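UPF0141 protein yjdB (Campylobacter jejuni subsp. jejuni HB93-13, PDB 4TN0) probably transfers phosphoethanolamine to acceptor molecules in the periplasm, as a zinc-binding enzyme of the alkaline phosphatase-like family required for polymyxin resistance and motility. Local coordinates at residues Lys137-Leu140 with Asn141-Asp145. Sequence-based numbering, arbitrary orientation.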
loop_
_atom_site.group_PDB
_atom_site.type_symbol
_atom_site.label_atom_id
_atom_site.label_comp_id
_atom_site.label_asym_id
_atom_site.label_seq_id
_atom_site.Cartn_x
_atom_site.Cartn_y
_atom_site.Cartn_z
ATOM N N LYS A 137 7.408 -13.610 -8.887
ATOM C CA LYS A 137 8.599 -14.027 -9.622
ATOM C C LYS A 137 8.177 -14.560 -10.992
ATOM O O LYS A 137 8.775 -14.222 -12.004
ATOM C CB LYS A 137 9.400 -15.073 -8.825
ATOM C CG LYS A 137 10.285 -14.445 -7.754
ATOM C CD LYS A 137 11.051 -15.454 -6.901
ATOM C CE LYS A 137 11.608 -14.738 -5.652
ATOM N NZ LYS A 137 12.268 -15.585 -4.610
ATOM N N GLU A 138 7.102 -15.336 -11.024
ATOM C CA GLU A 138 6.628 -15.909 -12.266
ATOM C C GLU A 138 6.126 -14.859 -13.261
ATOM O O GLU A 138 6.275 -15.011 -14.478
ATOM C CB GLU A 138 5.526 -16.922 -11.989
ATOM C CG GLU A 138 4.893 -17.467 -13.258
ATOM C CD GLU A 138 5.860 -18.289 -14.143
ATOM O OE1 GLU A 138 7.027 -18.528 -13.735
ATOM O OE2 GLU A 138 5.445 -18.701 -15.255
ATOM N N LYS A 139 5.538 -13.784 -12.757
ATOM C CA LYS A 139 5.082 -12.725 -13.643
ATOM C C LYS A 139 6.291 -11.915 -14.130
ATOM O O LYS A 139 6.227 -11.272 -15.179
ATOM C CB LYS A 139 4.055 -11.830 -12.928
ATOM C CG LYS A 139 3.638 -10.571 -13.690
ATOM C CD LYS A 139 2.874 -10.911 -14.960
ATOM C CE LYS A 139 2.647 -9.666 -15.816
ATOM N NZ LYS A 139 1.869 -9.974 -17.050
ATOM N N LEU A 140 7.407 -11.980 -13.403
ATOM C CA LEU A 140 8.587 -11.219 -13.802
ATOM C C LEU A 140 9.247 -11.820 -15.054
ATOM O O LEU A 140 10.084 -11.181 -15.692
ATOM C CB LEU A 140 9.591 -11.133 -12.647
ATOM C CG LEU A 140 9.402 -9.979 -11.647
ATOM C CD1 LEU A 140 10.563 -9.887 -10.660
ATOM C CD2 LEU A 140 9.212 -8.642 -12.343
ATOM N N ASN A 141 8.873 -13.054 -15.391
ATOM C CA ASN A 141 9.363 -13.713 -16.606
ATOM C C ASN A 141 8.520 -13.295 -17.815
ATOM O O ASN A 141 9.054 -13.093 -18.909
ATOM C CB ASN A 141 9.382 -15.245 -16.443
ATOM C CG ASN A 141 10.510 -15.733 -15.520
ATOM O OD1 ASN A 141 11.535 -15.065 -15.362
ATOM N ND2 ASN A 141 10.315 -16.899 -14.904
ATOM N N HIS A 142 7.211 -13.137 -17.611
ATOM C CA HIS A 142 6.309 -12.762 -18.699
ATOM C C HIS A 142 5.871 -11.295 -18.654
ATOM O O HIS A 142 4.683 -10.992 -18.760
ATOM C CB HIS A 142 5.067 -13.649 -18.712
ATOM C CG HIS A 142 5.357 -15.114 -18.636
ATOM N ND1 HIS A 142 5.898 -15.716 -17.519
ATOM C CD2 HIS A 142 5.166 -16.105 -19.540
ATOM C CE1 HIS A 142 6.028 -17.014 -17.738
ATOM N NE2 HIS A 142 5.588 -17.276 -18.956
ATOM N N LEU A 143 6.840 -10.391 -18.551
ATOM C CA LEU A 143 6.568 -8.957 -18.547
ATOM C C LEU A 143 6.291 -8.421 -19.960
ATOM O O LEU A 143 6.638 -9.057 -20.952
ATOM C CB LEU A 143 7.746 -8.191 -17.934
ATOM C CG LEU A 143 8.051 -8.319 -16.444
ATOM C CD1 LEU A 143 9.086 -7.274 -16.039
ATOM C CD2 LEU A 143 6.786 -8.191 -15.586
ATOM N N SER A 144 5.646 -7.258 -20.032
ATOM C CA SER A 144 5.508 -6.486 -21.268
ATOM C C SER A 144 6.365 -5.232 -21.167
ATOM O O SER A 144 7.304 -5.184 -20.365
ATOM C CB SER A 144 4.050 -6.116 -21.541
ATOM O OG SER A 144 3.219 -7.264 -21.541
ATOM N N ASP A 145 6.039 -4.210 -21.955
ATOM C CA ASP A 145 6.878 -3.017 -21.991
ATOM C C ASP A 145 6.530 -2.099 -20.826
ATOM O O ASP A 145 7.411 -1.445 -20.262
ATOM C CB ASP A 145 6.727 -2.261 -23.329
ATOM C CG ASP A 145 7.095 -3.108 -24.555
ATOM O OD1 ASP A 145 7.046 -4.360 -24.500
ATOM O OD2 ASP A 145 7.418 -2.501 -25.598
#
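The carbonyl oxygen of Glu138 takes two N-H groups from the residues that follow it, the ring of His142 and, weakly, the backbone of Asn141. Both bonds lie in the turn that follows helix 133-139 and leads into the short loop before strand 146-152, a strand of the central sheet of the alkaline phosphatase-like fold. His142 ND1 lies 3.1 Å from Glu138 O, nearly in line with the C=O bond, and the oxygen sits 12° out of the imidazole plane, at the ring's edge. A chi1 of -49°, with CG beside the backbone N, turns the imidazole back toward Glu138. The Glu138 chain bends at chi2 and brings OE2 to 3.1 Å from His142 CE1, with carboxylate and ring planes 54° apart; the nearby negative charge could favour a protonated imidazole. Asn141 N reaches the same carbonyl, Glu138 O, at 3.4 Å, and a second weak backbone bond joins His142 N to Lys139 O. The bent chain of Lys139 runs alongside the turn, and its NZ bonds weakly to His142 O while forming a salt bridge with Asp100, whose OD2 is also hydrogen-bonded to Ser144 OG. On the apolar side of the turn, Leu140 and Leu143 run alongside each other in the same direction; both touch Leu19 of strand 18-24, so this side packs on the central sheet. Their methyls meet at 3.9 Å, Leu140 CD2 against Leu143 CD1, while Leu143 CD2 lies 3.2 Å from Lys139 O.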